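Local coordinates for peptidase, M20/M25/M40 family (Staphylococcus aureus, PDB 4EWT), which probably acts as a metal-dependent amidohydrolase of the M20/M25/M40 peptidase family, using a pair of manganese ions to cleave amide bonds, perhaps of N-acylated amino acids, at residues A[80-85]-A[137-142]. Residues are numbered along the deposited sequence; the frame is centred on the assembly and turned at random.
Sequences DALPIT and AEEVPP. With MN (manganese (II) ion), chain E.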
loop_
_atom_site.group_PDB
_atom_site.type_symbol
_atom_site.label_atom_id
_atom_site.label_comp_id
_atom_site.label_asym_id
_atom_site.label_seq_id
_atom_site.Cartn_x
_atom_site.Cartn_y
_atom_site.Cartn_z
ATOM N N ASP A 80 40.941 -2.320 12.934
ATOM C CA ASP A 80 40.256 -3.532 12.474
ATOM C C ASP A 80 39.960 -3.470 10.979
ATOM O O ASP A 80 39.791 -2.383 10.409
ATOM C CB ASP A 80 38.966 -3.809 13.272
ATOM C CG ASP A 80 37.953 -2.665 13.190
ATOM O OD1 ASP A 80 38.348 -1.480 13.075
ATOM O OD2 ASP A 80 36.740 -2.957 13.273
ATOM N N ALA A 81 39.906 -4.642 10.354
ATOM C CA ALA A 81 39.578 -4.763 8.934
ATOM C C ALA A 81 38.173 -5.350 8.747
ATOM O O ALA A 81 37.447 -5.521 9.723
ATOM C CB ALA A 81 40.618 -5.607 8.226
ATOM N N LEU A 82 37.810 -5.671 7.503
ATOM C CA LEU A 82 36.453 -6.120 7.156
ATOM C C LEU A 82 36.426 -7.488 6.451
ATOM O O LEU A 82 37.427 -7.883 5.848
ATOM C CB LEU A 82 35.783 -5.077 6.261
ATOM C CG LEU A 82 35.369 -3.751 6.892
ATOM C CD1 LEU A 82 35.398 -2.647 5.846
ATOM C CD2 LEU A 82 33.992 -3.874 7.523
ATOM N N PRO A 83 35.282 -8.213 6.526
ATOM C CA PRO A 83 35.129 -9.498 5.822
ATOM C C PRO A 83 34.869 -9.318 4.317
ATOM O O PRO A 83 33.754 -9.553 3.842
ATOM C CB PRO A 83 33.911 -10.130 6.513
ATOM C CG PRO A 83 33.089 -8.959 6.958
ATOM C CD PRO A 83 34.100 -7.905 7.360
ATOM N N ILE A 84 35.903 -8.906 3.587
ATOM C CA ILE A 84 35.794 -8.566 2.166
ATOM C C ILE A 84 36.978 -9.146 1.391
ATOM O O ILE A 84 38.132 -9.009 1.811
ATOM C CB ILE A 84 35.727 -7.019 1.972
ATOM C CG1 ILE A 84 34.393 -6.463 2.499
ATOM C CG2 ILE A 84 35.929 -6.628 0.510
ATOM C CD1 ILE A 84 34.460 -5.030 2.944
ATOM N N THR A 85 36.703 -9.721 0.240
ATOM C CA THR A 85 37.720 -10.286 -0.595
ATOM C C THR A 85 38.344 -9.224 -1.452
ATOM O O THR A 85 37.680 -8.655 -2.279
ATOM C CB THR A 85 37.104 -11.355 -1.470
ATOM O OG1 THR A 85 36.803 -12.479 -0.655
ATOM C CG2 THR A 85 38.049 -11.757 -2.527
ATOM N N ALA A 137 38.025 -3.197 16.543
ATOM C CA ALA A 137 36.590 -3.507 16.580
ATOM C C ALA A 137 35.642 -2.346 16.250
ATOM O O ALA A 137 34.502 -2.336 16.701
ATOM C CB ALA A 137 36.231 -4.121 17.946
ATOM N N GLU A 138 36.105 -1.385 15.456
ATOM C CA GLU A 138 35.268 -0.247 15.056
ATOM C C GLU A 138 34.075 -0.687 14.197
ATOM O O GLU A 138 32.984 -0.141 14.319
ATOM C CB GLU A 138 36.115 0.808 14.320
ATOM C CG GLU A 138 35.394 2.127 13.997
ATOM C CD GLU A 138 34.467 2.052 12.782
ATOM O OE1 GLU A 138 34.784 1.307 11.821
ATOM O OE2 GLU A 138 33.420 2.745 12.792
ATOM N N GLU A 139 34.287 -1.691 13.350
ATOM C CA GLU A 139 33.351 -2.021 12.269
ATOM C C GLU A 139 32.104 -2.810 12.656
ATOM O O GLU A 139 31.074 -2.729 11.969
ATOM C CB GLU A 139 34.088 -2.754 11.145
ATOM C CG GLU A 139 35.142 -1.902 10.449
ATOM C CD GLU A 139 34.550 -0.822 9.551
ATOM O OE1 GLU A 139 33.322 -0.585 9.582
ATOM O OE2 GLU A 139 35.330 -0.193 8.806
ATOM N N VAL A 140 32.204 -3.591 13.727
ATOM C CA VAL A 140 31.129 -4.511 14.109
ATOM C C VAL A 140 30.632 -4.200 15.523
ATOM O O VAL A 140 31.430 -4.159 16.455
ATOM C CB VAL A 140 31.578 -5.999 14.012
ATOM C CG1 VAL A 140 30.388 -6.941 14.185
ATOM C CG2 VAL A 140 32.279 -6.274 12.690
ATOM N N PRO A 141 29.310 -3.953 15.677
ATOM C CA PRO A 141 28.692 -3.780 17.002
ATOM C C PRO A 141 29.036 -4.953 17.935
ATOM O O PRO A 141 29.093 -6.095 17.474
ATOM C CB PRO A 141 27.190 -3.775 16.693
ATOM C CG PRO A 141 27.090 -3.300 15.283
ATOM C CD PRO A 141 28.337 -3.772 14.579
ATOM N N PRO A 142 29.262 -4.689 19.241
ATOM C CA PRO A 142 29.134 -3.421 19.973
ATOM C C PRO A 142 30.276 -2.424 19.739
ATOM O O PRO A 142 30.196 -1.289 20.203
ATOM C CB PRO A 142 29.123 -3.874 21.434
ATOM C CG PRO A 142 29.972 -5.094 21.441
ATOM C CD PRO A 142 29.733 -5.777 20.122
HETATM MN MN MN E . 34.171 1.241 7.666
HETATM O O HOH W 1 38.054 -1.583 8.278
HETATM O O HOH W 2 34.233 2.460 9.769
#
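Carboxylate oxygen OD2 of D80 is gripped by two donors, the backbone N of E139 and the hydroxyl of S30. E139 N lies 2.8 Å from D80 OD2 and meets its syn lone pair almost straight on, with an N-H...O angle of 165°. The aspartate thus holds the loop 137-142 by a backbone N-H, that of the very residue whose side chain binds the metal. Its CG sits between the backbone N and carbonyl carbon (chi1 59°), which swings the carboxylate toward the other loop, and OD1 rests 3.4 Å from E138 CB.

E139 illustrates how a metal ligand is steadied by a second shell. Its chain is bent at chi2 (-73°), and OE2 binds a manganese ion at 2.2 Å. Water 1 donates to the same OE2 over 3.1 Å and also to D80 O over 2.9 Å, bridging the ligand to the backbone of 80-85. L82 covers one face of the E139 carboxylate: CD2 stands over CD at 3.7 Å, while CD1 lies on the same side near OE2. Polar grip and apolar cover together should limit how far the carboxylate can turn.

E138 points its bent chain toward water 2, a manganese ligand at 2.4 Å, while its OE2 accepts a bond from D334 N. C103 and H362 complete this manganese site; C103 also binds the second manganese, alongside H105 and H164. The loops after strands 72-78 and 129-135 thus meet beside a cysteine-bridged dinuclear centre, to which 137-142 gives the ligand E139. Consecutive glutamates, one binding metal and the other beside a metal-bound water, are characteristic of M20-family active sites, where the glutamate that does not bind metal, here E138, probably serves as general base, as in relatives.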